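Local coordinates for outer membrane protein SusF (Bacteroides thetaiotaomicron, PDB 4FE9) that binds starch at the cell surface of a gut bacterium, ahead of its transport into the periplasm for degradation, at residues 63-68 and 84-89; 79-82 and 88-91; 364-369 and 417-422; 391-394 and 400-403. All blocks are in the same frame, centred on the assembly; numbering follows the deposited sequence.

The four contacts fall into two groups on opposite sides of the centre of the chain: contacts 1 and 2 in the N-terminal domain, contacts 3 and 4 around the junction of carbohydrate-binding modules 2 and 3. Contacts 1 and 2, with centres about 10 Å apart, share Phe88 and Lys89 on strand 87-91 and touch directly, as between Val67 CG1 and Phe80 CZ at 3.5 Å. Contacts 3 and 4 lie about 17 Å apart between centres and meet where Pro368 O comes 3.7 Å from Phe401 CE2. Centres of contacts 1 and 4 are about 74 Å apart. None lies at a glucose-binding site; the side chain of Phe391 is about 11 Å from the sodium ion.

Contact 1: residues 63-68 and 84-89; sequences SKIAVN and EDHVFK
Ile65 and Val67 of strand 64-72 meet Phe88 of strand 87-91 and His86 of the loop just before it, in a partly buried part of the N-terminal Ig-like domain. The nearest CA atoms, those of Ile65 and His86, are 8.1 Å apart and no direct hydrogen bond crosses, so the two segments join through side chains instead of by pairing. Val67 sends its CG2 branch to the edge of the Phe88 ring, lying in the ring plane 3.4 Å from Phe88 CE1. Beside it, Ile65 CG1 approaches the imidazole obliquely, 3.5 Å from His86 NE2, with Ile65 CB close behind. His86 CG is anti to the carbonyl carbon (chi1 -60°), which carries the ring across to Ile65. In the imidazole plane, His86 NE2 meets a water at 3.0 Å that accepts from Ile65 N at 3.2 Å, while Glu84 O lies over one ring face. Replacing His86 by alanine is likely to leave this water without its ring partner and to open a gap beside Ile65 CG1. Strand 111-122 pairs with one side of the contact, through Ala66 and Ser120, and strand 48-57 with the other, through His86 and Leu54; Met82 of strand 81-82 touches Ile65, Val67 and Phe88.

Contact 2: residues 79-82 and 88-91; sequences PFSM and FKVA
Met82 directs CG anti to its own backbone N (chi1 172°) and runs alongside Phe88, pointing the same way, before the chain bends at chi3 (84°). This path puts Met82 CG over one face of the Phe88 ring, 4.2 Å from the centroid, in a CH-pi contact offset toward the rim. The sulfur follows obliquely, with Met82 SD 3.7 Å from Phe88 CZ, completing a Met-aromatic contact. Phe80 approaches the same ring near its plane, Phe80 CD2 lying 4.2 Å from Phe88 CD1. A leucine in place of Phe88 would probably deprive Met82 of its aromatic face and leave Phe80 without the ring edge it packs against.

The backbone evidence is that of an antiparallel hairpin. Ser81 and Lys89 form the hydrogen-bonded pair: Lys89 N donates to Ser81 O at 2.8 Å, almost straight at 177°, and Ser81 N donates to Lys89 O at 2.9 Å. Their side chains share the other face of the sheet, where Ser81 OG is 3.6 Å from Lys89 CB. Beyond the pair, one water accepts from Ala91 N and donates to Pro79 O, while Val90 CG1 packs 3.9 Å from Phe80 CB. Strand 48-57 flanks strand 87-91 through Phe88 and Val90, strand 64-72 covers Phe80 and Met82, and helix 92-102 follows directly, Leu95 touching Val90.

Contact 3: residues 364-369 and 417-422; sequences EFEKPN and NPKAVS
Glu366 turns its carboxylate toward the backbone of Pro418 and Lys419, where the end of carbohydrate-binding module 2 meets a loop of module 3. Lys419 N donates to Glu366 OE1 at 2.9 Å with an angle of 157°, reaching it on the syn side but 30° out of the carboxylate plane. Glu366 OE1 is also 3.3 Å from Pro418 CA. The second oxygen is served by a water, which donates to Glu366 OE2 at 2.8 Å and accepts from Ala420 N. The carboxylate thus takes up, directly and through water, two successive N-H groups of the type I turn 418-421, a setting that would probably favour its charged form.

Lys419 slides past Glu366 in the opposite direction. Its chain bends at chi2 (28°), and the aliphatic part does the touching, Lys419 CD lying 3.5 Å from Glu366 OE1. The charged ends are not in contact, since Lys419 NZ stays 4.6 Å from Glu366 OE1; NZ instead reaches a water that also accepts from Lys367 N. A further water links Asn369 O to Asn417 N at 2.6 and 2.8 Å. Within the loop, the amide of Asn417 makes weak bonds from ND2 to Val421 O and Ser422 O. Strand 348-357 borders both sides: Leu351 pairs with Glu366 through the backbone, and Tyr353 is touched by Pro418 and Ala420.

Contact 4: residues 391-394 and 400-403; sequences FTVP and EFVS
Thr392 and Val402 form the backbone part of this contact, a single antiparallel bridge of the hydrogen-bonded type within carbohydrate-binding module 3. Thr392 N donates to Val402 O at 2.9 Å, though bent at 134°, and Val402 N returns a longer bond of 3.2 Å to Thr392 O. That second oxygen also receives a CA-H...O contact, Phe401 CA lying 3.1 Å from Thr392 O.

Two CH-pi contacts involve aromatic faces. Pro394 CD sits over the centre of the Phe401 ring, 3.5 Å from the centroid and only 9° off the ring normal. Ser403 CB lies over one face of Phe391, likewise 3.5 Å from its centroid but offset toward the rim. The backbone sets Ser403 CB against the ring, and chi1 of 62°, with OG between the backbone N and the carbonyl carbon, places the hydroxyl where it bonds to Val458 N.

Apolar packing fills in around the rings. Val393 runs beside Phe401 in the same direction, with Val393 CG1 3.9 Å from Phe401 CE2, and Phe401 CB lies at the edge of the other ring, 3.8 Å from Phe391 CD1. Outside the pair, strand 458-461 continues the sheet beside 401-402 through Leu460 and Val458, and Glu400 forms a salt bridge with Arg468. Phe401 meets Phe462 and Trp349 edge-to-face; Trp349 belongs to strand 348-357, so this ring also packs against module 2.

Contact 1: residues 63-68 and 84-89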
loop_
_atom_site.group_PDB
_atom_site.type_symbol
_atom_site.label_atom_id
_atom_site.label_comp_id
_atom_site.label_asym_id
_atom_site.label_seq_id
_atom_site.Cartn_x
_atom_site.Cartn_y
_atom_site.Cartn_z
ATOM N N SER A 63 22.752 -11.212 46.222
ATOM C CA SER A 63 22.801 -10.499 44.926
ATOM C C SER A 63 21.668 -9.470 44.769
ATOM O O SER A 63 20.508 -9.780 44.984
ATOM C CB SER A 63 22.728 -11.497 43.778
ATOM O OG SER A 63 23.721 -12.487 43.911
ATOM N N LYS A 64 21.998 -8.331 44.191
ATOM C CA LYS A 64 20.999 -7.409 43.692
ATOM C C LYS A 64 20.617 -7.789 42.268
ATOM O O LYS A 64 21.378 -8.442 41.575
ATOM C CB LYS A 64 21.565 -5.993 43.688
ATOM C CG LYS A 64 21.366 -5.245 44.975
ATOM C CD LYS A 64 21.712 -3.799 44.751
ATOM C CE LYS A 64 21.915 -3.090 46.032
ATOM N NZ LYS A 64 22.434 -1.729 45.753
ATOM N N ILE A 65 19.448 -7.328 41.829
ATOM C CA ILE A 65 18.978 -7.561 40.462
ATOM C C ILE A 65 18.994 -6.237 39.714
ATOM O O ILE A 65 18.443 -5.260 40.187
ATOM C CB ILE A 65 17.539 -8.126 40.455
ATOM C CG1 ILE A 65 17.474 -9.492 41.188
ATOM C CG2 ILE A 65 16.988 -8.217 39.026
ATOM C CD1 ILE A 65 18.352 -10.585 40.569
ATOM N N ALA A 66 19.655 -6.207 38.552
ATOM C CA ALA A 66 19.580 -5.053 37.653
ATOM C C ALA A 66 18.872 -5.452 36.394
ATOM O O ALA A 66 19.143 -6.521 35.837
ATOM C CB ALA A 66 20.992 -4.532 37.313
ATOM N N VAL A 67 18.083 -4.539 35.846
ATOM C CA VAL A 67 17.344 -4.845 34.623
ATOM C C VAL A 67 17.973 -4.182 33.445
ATOM O O VAL A 67 18.036 -2.970 33.393
ATOM C CB VAL A 67 15.802 -4.477 34.744
ATOM C CG1 VAL A 67 15.048 -4.899 33.500
ATOM C CG2 VAL A 67 15.212 -5.153 35.928
ATOM N N ASN A 68 18.581 -4.990 32.563
ATOM C CA ASN A 68 19.298 -4.486 31.371
ATOM C C ASN A 68 18.321 -4.089 30.274
ATOM O O ASN A 68 18.604 -3.213 29.475
ATOM C CB ASN A 68 20.251 -5.575 30.787
ATOM C CG ASN A 68 21.181 -6.123 31.807
ATOM O OD1 ASN A 68 21.738 -5.370 32.615
ATOM N ND2 ASN A 68 21.232 -7.451 31.909
ATOM N N GLU A 84 10.749 -4.065 45.846
ATOM C CA GLU A 84 11.745 -4.765 46.670
ATOM C C GLU A 84 11.588 -6.269 46.539
ATOM O O GLU A 84 12.562 -7.008 46.619
ATOM C CB GLU A 84 11.620 -4.358 48.133
ATOM C CG GLU A 84 12.434 -3.105 48.484
ATOM C CD GLU A 84 12.536 -2.863 49.998
ATOM O OE1 GLU A 84 12.643 -1.677 50.403
ATOM O OE2 GLU A 84 12.536 -3.863 50.774
ATOM N N ASP A 85 10.366 -6.697 46.243
ATOM C CA ASP A 85 10.050 -8.094 46.035
ATOM C C ASP A 85 10.168 -8.518 44.559
ATOM O O ASP A 85 9.705 -9.592 44.177
ATOM C CB ASP A 85 8.637 -8.383 46.537
ATOM C CG ASP A 85 8.596 -9.571 47.469
ATOM O OD1 ASP A 85 8.683 -10.733 46.968
ATOM O OD2 ASP A 85 8.690 -9.342 48.704
ATOM N N HIS A 86 10.801 -7.678 43.751
ATOM C CA HIS A 86 11.090 -8.016 42.355
ATOM C C HIS A 86 9.806 -8.233 41.542
ATOM O O HIS A 86 9.789 -8.999 40.586
ATOM C CB HIS A 86 12.040 -9.231 42.266
ATOM C CG HIS A 86 13.367 -9.005 42.927
ATOM N ND1 HIS A 86 13.697 -9.570 44.140
ATOM C CD2 HIS A 86 14.396 -8.176 42.607
ATOM C CE1 HIS A 86 14.888 -9.136 44.518
ATOM N NE2 HIS A 86 15.319 -8.263 43.623
ATOM N N VAL A 87 8.813 -7.397 41.809
ATOM C CA VAL A 87 7.674 -7.234 40.911
ATOM C C VAL A 87 7.870 -6.030 39.995
ATOM O O VAL A 87 8.383 -5.013 40.420
ATOM C CB VAL A 87 6.339 -7.077 41.714
ATOM C CG1 VAL A 87 5.172 -6.945 40.774
ATOM C CG2 VAL A 87 6.149 -8.255 42.632
ATOM N N PHE A 88 7.617 -6.230 38.706
ATOM C CA PHE A 88 7.800 -5.199 37.679
ATOM C C PHE A 88 6.514 -4.437 37.424
ATOM O O PHE A 88 5.438 -5.040 37.201
ATOM C CB PHE A 88 8.322 -5.832 36.381
ATOM C CG PHE A 88 9.647 -6.503 36.543
ATOM C CD1 PHE A 88 10.831 -5.775 36.345
ATOM C CD2 PHE A 88 9.735 -7.747 37.148
ATOM C CE1 PHE A 88 12.073 -6.335 36.650
ATOM C CE2 PHE A 88 10.977 -8.321 37.445
ATOM C CZ PHE A 88 12.144 -7.606 37.203
ATOM N N LYS A 89 6.590 -3.120 37.579
ATOM C CA LYS A 89 5.413 -2.231 37.464
ATOM C C LYS A 89 5.582 -1.273 36.288
ATOM O O LYS A 89 6.698 -0.758 36.043
ATOM C CB LYS A 89 5.261 -1.414 38.736
ATOM C CG LYS A 89 4.863 -2.197 39.961
ATOM C CD LYS A 89 4.270 -1.253 40.989
ATOM C CE LYS A 89 4.442 -1.796 42.385
ATOM N NZ LYS A 89 3.412 -1.263 43.326
HETATM O O HOH W 1 17.536 -6.396 44.177
#

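Contact 2: residues 79-82 and 88-91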
loop_
_atom_site.group_PDB
_atom_site.type_symbol
_atom_site.label_atom_id
_atom_site.label_comp_id
_atom_site.label_asym_id
_atom_site.label_seq_id
_atom_site.Cartn_x
_atom_site.Cartn_y
_atom_site.Cartn_z
ATOM N N PRO A 79 8.922 2.773 30.141
ATOM C CA PRO A 79 9.351 3.058 31.502
ATOM C C PRO A 79 8.810 1.992 32.492
ATOM O O PRO A 79 7.654 1.623 32.420
ATOM C CB PRO A 79 8.708 4.427 31.796
ATOM C CG PRO A 79 8.499 5.045 30.440
ATOM C CD PRO A 79 8.203 3.904 29.519
ATOM N N PHE A 80 9.605 1.628 33.490
ATOM C CA PHE A 80 9.180 0.585 34.431
ATOM C C PHE A 80 9.859 0.797 35.741
ATOM O O PHE A 80 10.859 1.529 35.811
ATOM C CB PHE A 80 9.472 -0.843 33.864
ATOM C CG PHE A 80 10.939 -1.187 33.800
ATOM C CD1 PHE A 80 11.730 -0.745 32.732
ATOM C CD2 PHE A 80 11.563 -1.858 34.870
ATOM C CE1 PHE A 80 13.107 -1.035 32.686
ATOM C CE2 PHE A 80 12.958 -2.026 34.906
ATOM C CZ PHE A 80 13.732 -1.656 33.802
ATOM N N SER A 81 9.294 0.235 36.803
ATOM C CA SER A 81 9.982 0.186 38.069
ATOM C C SER A 81 9.896 -1.237 38.620
ATOM O O SER A 81 9.146 -2.051 38.105
ATOM C CB SER A 81 9.352 1.184 39.049
ATOM O OG SER A 81 8.059 0.739 39.437
ATOM N N MET A 82 10.735 -1.555 39.597
ATOM C CA MET A 82 10.791 -2.915 40.126
ATOM C C MET A 82 10.794 -2.849 41.652
ATOM O O MET A 82 11.463 -2.022 42.208
ATOM C CB MET A 82 12.054 -3.630 39.592
ATOM C CG MET A 82 12.328 -4.982 40.232
ATOM S SD MET A 82 13.979 -5.677 39.816
ATOM C CE MET A 82 15.019 -4.835 41.065
ATOM N N PHE A 88 7.617 -6.230 38.706
ATOM C CA PHE A 88 7.800 -5.199 37.679
ATOM C C PHE A 88 6.514 -4.437 37.424
ATOM O O PHE A 88 5.438 -5.040 37.201
ATOM C CB PHE A 88 8.322 -5.832 36.381
ATOM C CG PHE A 88 9.647 -6.503 36.543
ATOM C CD1 PHE A 88 10.831 -5.775 36.345
ATOM C CD2 PHE A 88 9.735 -7.747 37.148
ATOM C CE1 PHE A 88 12.073 -6.335 36.650
ATOM C CE2 PHE A 88 10.977 -8.321 37.445
ATOM C CZ PHE A 88 12.144 -7.606 37.203
ATOM N N LYS A 89 6.590 -3.120 37.579
ATOM C CA LYS A 89 5.413 -2.231 37.464
ATOM C C LYS A 89 5.582 -1.273 36.288
ATOM O O LYS A 89 6.698 -0.758 36.043
ATOM C CB LYS A 89 5.261 -1.414 38.736
ATOM C CG LYS A 89 4.863 -2.197 39.961
ATOM C CD LYS A 89 4.270 -1.253 40.989
ATOM C CE LYS A 89 4.442 -1.796 42.385
ATOM N NZ LYS A 89 3.412 -1.263 43.326
ATOM N N VAL A 90 4.470 -0.962 35.610
ATOM C CA VAL A 90 4.456 0.068 34.603
ATOM C C VAL A 90 3.235 0.955 34.829
ATOM O O VAL A 90 2.264 0.533 35.468
ATOM C CB VAL A 90 4.408 -0.517 33.156
ATOM C CG1 VAL A 90 5.716 -1.277 32.836
ATOM C CG2 VAL A 90 3.185 -1.443 32.978
ATOM N N ALA A 91 3.275 2.173 34.289
ATOM C CA ALA A 91 2.100 3.041 34.301
ATOM C C ALA A 91 1.086 2.502 33.285
ATOM O O ALA A 91 1.438 2.209 32.154
ATOM C CB ALA A 91 2.504 4.560 33.931
HETATM O O HOH W 2 5.531 2.938 32.683
#

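Contact 3: residues 364-369 and 417-422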
loop_
_atom_site.group_PDB
_atom_site.type_symbol
_atom_site.label_atom_id
_atom_site.label_comp_id
_atom_site.label_asym_id
_atom_site.label_seq_id
_atom_site.Cartn_x
_atom_site.Cartn_y
_atom_site.Cartn_z
ATOM N N GLU A 364 4.199 -4.690 -11.971
ATOM C CA GLU A 364 3.845 -6.104 -12.223
ATOM C C GLU A 364 4.297 -6.556 -13.611
ATOM O O GLU A 364 4.299 -5.757 -14.557
ATOM C CB GLU A 364 2.343 -6.334 -12.063
ATOM C CG GLU A 364 1.800 -5.959 -10.682
ATOM C CD GLU A 364 2.262 -6.935 -9.567
ATOM O OE1 GLU A 364 3.238 -6.618 -8.830
ATOM O OE2 GLU A 364 1.659 -8.019 -9.452
ATOM N N PHE A 365 4.852 -7.773 -13.686
ATOM C CA PHE A 365 5.013 -8.489 -14.955
ATOM C C PHE A 365 4.014 -9.592 -15.071
ATOM O O PHE A 365 3.833 -10.371 -14.134
ATOM C CB PHE A 365 6.394 -9.073 -15.066
ATOM C CG PHE A 365 7.423 -8.087 -15.436
ATOM C CD1 PHE A 365 7.565 -6.910 -14.711
ATOM C CD2 PHE A 365 8.292 -8.337 -16.493
ATOM C CE1 PHE A 365 8.531 -5.981 -15.051
ATOM C CE2 PHE A 365 9.267 -7.424 -16.842
ATOM C CZ PHE A 365 9.388 -6.228 -16.126
ATOM N N GLU A 366 3.359 -9.677 -16.220
ATOM C CA GLU A 366 2.256 -10.612 -16.415
ATOM C C GLU A 366 2.375 -11.337 -17.754
ATOM O O GLU A 366 3.134 -10.946 -18.586
ATOM C CB GLU A 366 0.941 -9.870 -16.356
ATOM C CG GLU A 366 0.484 -9.571 -14.921
ATOM C CD GLU A 366 -0.634 -8.538 -14.865
ATOM O OE1 GLU A 366 -1.691 -8.748 -15.520
ATOM O OE2 GLU A 366 -0.463 -7.543 -14.132
ATOM N N LYS A 367 1.591 -12.388 -17.951
ATOM C CA LYS A 367 1.569 -13.054 -19.252
ATOM C C LYS A 367 1.122 -12.027 -20.314
ATOM O O LYS A 367 0.152 -11.294 -20.092
ATOM C CB LYS A 367 0.598 -14.237 -19.239
ATOM C CG LYS A 367 0.950 -15.352 -18.229
ATOM C CD LYS A 367 2.116 -16.188 -18.711
ATOM C CE LYS A 367 1.642 -17.468 -19.383
ATOM N NZ LYS A 367 1.748 -17.390 -20.872
ATOM N N PRO A 368 1.834 -11.974 -21.463
ATOM C CA PRO A 368 1.453 -11.074 -22.573
ATOM C C PRO A 368 0.241 -11.585 -23.320
ATOM O O PRO A 368 0.372 -12.006 -24.456
ATOM C CB PRO A 368 2.664 -11.132 -23.482
ATOM C CG PRO A 368 3.155 -12.533 -23.325
ATOM C CD PRO A 368 2.929 -12.879 -21.848
ATOM N N ASN A 369 -0.898 -11.677 -22.634
ATOM C CA ASN A 369 -2.135 -12.187 -23.232
ATOM C C ASN A 369 -2.891 -11.086 -23.971
ATOM O O ASN A 369 -3.431 -10.157 -23.340
ATOM C CB ASN A 369 -3.044 -12.753 -22.162
ATOM C CG ASN A 369 -2.510 -14.029 -21.570
ATOM O OD1 ASN A 369 -1.551 -14.592 -22.080
ATOM N ND2 ASN A 369 -2.980 -14.363 -20.390
ATOM N N ASN A 417 -5.745 -7.263 -20.694
ATOM C CA ASN A 417 -6.470 -7.030 -19.455
ATOM C C ASN A 417 -5.585 -7.397 -18.252
ATOM O O ASN A 417 -5.548 -8.534 -17.847
ATOM C CB ASN A 417 -7.757 -7.875 -19.421
ATOM C CG ASN A 417 -8.579 -7.672 -18.119
ATOM O OD1 ASN A 417 -8.909 -8.643 -17.411
ATOM N ND2 ASN A 417 -8.973 -6.404 -17.845
ATOM N N PRO A 418 -4.907 -6.405 -17.657
ATOM C CA PRO A 418 -4.083 -6.676 -16.454
ATOM C C PRO A 418 -4.881 -7.223 -15.261
ATOM O O PRO A 418 -6.090 -7.007 -15.153
ATOM C CB PRO A 418 -3.477 -5.302 -16.118
ATOM C CG PRO A 418 -3.687 -4.457 -17.414
ATOM C CD PRO A 418 -4.959 -4.970 -17.986
ATOM N N LYS A 419 -4.192 -7.939 -14.372
ATOM C CA LYS A 419 -4.818 -8.453 -13.145
ATOM C C LYS A 419 -5.603 -7.383 -12.456
ATOM O O LYS A 419 -6.684 -7.645 -11.938
ATOM C CB LYS A 419 -3.750 -9.002 -12.167
ATOM C CG LYS A 419 -3.477 -10.495 -12.315
ATOM C CD LYS A 419 -3.749 -10.971 -13.763
ATOM C CE LYS A 419 -3.529 -12.499 -13.935
ATOM N NZ LYS A 419 -3.659 -12.911 -15.382
ATOM N N ALA A 420 -4.961 -6.232 -12.259
ATOM C CA ALA A 420 -5.524 -5.162 -11.407
ATOM C C ALA A 420 -6.816 -4.578 -11.984
ATOM O O ALA A 420 -7.533 -3.857 -11.296
ATOM C CB ALA A 420 -4.493 -4.056 -11.190
ATOM N N VAL A 421 -7.073 -4.817 -13.272
ATOM C CA VAL A 421 -8.266 -4.233 -13.936
ATOM C C VAL A 421 -9.357 -5.303 -14.145
ATOM O O VAL A 421 -9.072 -6.396 -14.626
ATOM C CB VAL A 421 -7.896 -3.600 -15.317
ATOM C CG1 VAL A 421 -9.186 -3.016 -16.040
ATOM C CG2 VAL A 421 -6.828 -2.538 -15.147
ATOM N N SER A 422 -10.592 -4.983 -13.777
ATOM C CA SER A 422 -11.686 -5.944 -13.901
ATOM C C SER A 422 -11.966 -6.282 -15.379
ATOM O O SER A 422 -11.762 -5.453 -16.267
ATOM C CB SER A 422 -12.949 -5.400 -13.256
ATOM O OG SER A 422 -13.534 -4.400 -14.069
HETATM O O HOH W 3 -2.021 -5.515 -13.035
HETATM O O HOH W 4 -0.655 -13.343 -15.794
HETATM O O HOH W 5 -3.930 -9.415 -20.864
#

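Contact 4: residues 391-394 and 400-403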
loop_
_atom_site.group_PDB
_atom_site.type_symbol
_atom_site.label_atom_id
_atom_site.label_comp_id
_atom_site.label_asym_id
_atom_site.label_seq_id
_atom_site.Cartn_x
_atom_site.Cartn_y
_atom_site.Cartn_z
ATOM N N PHE A 391 -4.320 -14.365 -28.629
ATOM C CA PHE A 391 -3.391 -14.272 -29.738
ATOM C C PHE A 391 -2.228 -15.219 -29.421
ATOM O O PHE A 391 -1.650 -15.146 -28.322
ATOM C CB PHE A 391 -2.802 -12.846 -29.856
ATOM C CG PHE A 391 -3.640 -11.870 -30.676
ATOM C CD1 PHE A 391 -3.008 -10.974 -31.521
ATOM C CD2 PHE A 391 -4.978 -11.641 -30.358
ATOM C CE1 PHE A 391 -3.727 -9.948 -32.162
ATOM C CE2 PHE A 391 -5.725 -10.662 -31.053
ATOM C CZ PHE A 391 -5.082 -9.818 -31.941
ATOM N N THR A 392 -1.746 -15.937 -30.433
ATOM C CA THR A 392 -0.474 -16.637 -30.304
ATOM C C THR A 392 0.658 -15.652 -30.046
ATOM O O THR A 392 0.708 -14.578 -30.661
ATOM C CB THR A 392 -0.124 -17.468 -31.579
ATOM O OG1 THR A 392 0.634 -16.651 -32.480
ATOM C CG2 THR A 392 -1.374 -17.965 -32.256
ATOM N N VAL A 393 1.637 -16.092 -29.242
ATOM C CA VAL A 393 2.774 -15.269 -28.828
ATOM C C VAL A 393 4.072 -15.668 -29.572
ATOM O O VAL A 393 4.503 -16.795 -29.491
ATOM C CB VAL A 393 3.016 -15.412 -27.285
ATOM C CG1 VAL A 393 4.194 -14.590 -26.848
ATOM C CG2 VAL A 393 1.782 -15.026 -26.507
ATOM N N PRO A 394 4.764 -14.696 -30.161
ATOM C CA PRO A 394 5.983 -15.028 -30.865
ATOM C C PRO A 394 7.103 -15.498 -29.912
ATOM O O PRO A 394 7.248 -14.950 -28.804
ATOM C CB PRO A 394 6.378 -13.703 -31.509
ATOM C CG PRO A 394 5.860 -12.664 -30.559
ATOM C CD PRO A 394 4.607 -13.243 -29.959
ATOM N N GLU A 400 5.555 -11.596 -34.145
ATOM C CA GLU A 400 4.251 -10.993 -34.231
ATOM C C GLU A 400 3.250 -11.842 -33.493
ATOM O O GLU A 400 3.320 -13.071 -33.534
ATOM C CB GLU A 400 3.849 -10.790 -35.716
ATOM C CG GLU A 400 4.820 -9.834 -36.458
ATOM C CD GLU A 400 4.469 -9.602 -37.946
ATOM O OE1 GLU A 400 4.984 -8.609 -38.508
ATOM O OE2 GLU A 400 3.715 -10.418 -38.552
ATOM N N PHE A 401 2.459 -11.199 -32.645
ATOM C CA PHE A 401 1.290 -11.849 -32.094
ATOM C C PHE A 401 0.268 -11.959 -33.217
ATOM O O PHE A 401 0.127 -11.044 -34.019
ATOM C CB PHE A 401 0.718 -11.018 -30.914
ATOM C CG PHE A 401 1.690 -10.833 -29.757
ATOM C CD1 PHE A 401 2.830 -10.089 -29.910
ATOM C CD2 PHE A 401 1.427 -11.383 -28.517
ATOM C CE1 PHE A 401 3.741 -9.944 -28.858
ATOM C CE2 PHE A 401 2.319 -11.214 -27.456
ATOM C CZ PHE A 401 3.474 -10.490 -27.640
ATOM N N VAL A 402 -0.453 -13.071 -33.267
ATOM C CA VAL A 402 -1.417 -13.294 -34.328
ATOM C C VAL A 402 -2.700 -13.805 -33.760
ATOM O O VAL A 402 -2.694 -14.633 -32.860
ATOM C CB VAL A 402 -0.856 -14.292 -35.411
ATOM C CG1 VAL A 402 -1.867 -14.471 -36.567
ATOM C CG2 VAL A 402 0.476 -13.783 -35.943
ATOM N N SER A 403 -3.804 -13.193 -34.181
ATOM C CA SER A 403 -5.124 -13.544 -33.683
ATOM C C SER A 403 -5.646 -14.808 -34.350
ATOM O O SER A 403 -5.176 -15.184 -35.419
ATOM C CB SER A 403 -6.113 -12.384 -33.925
ATOM O OG SER A 403 -6.268 -12.104 -35.318
#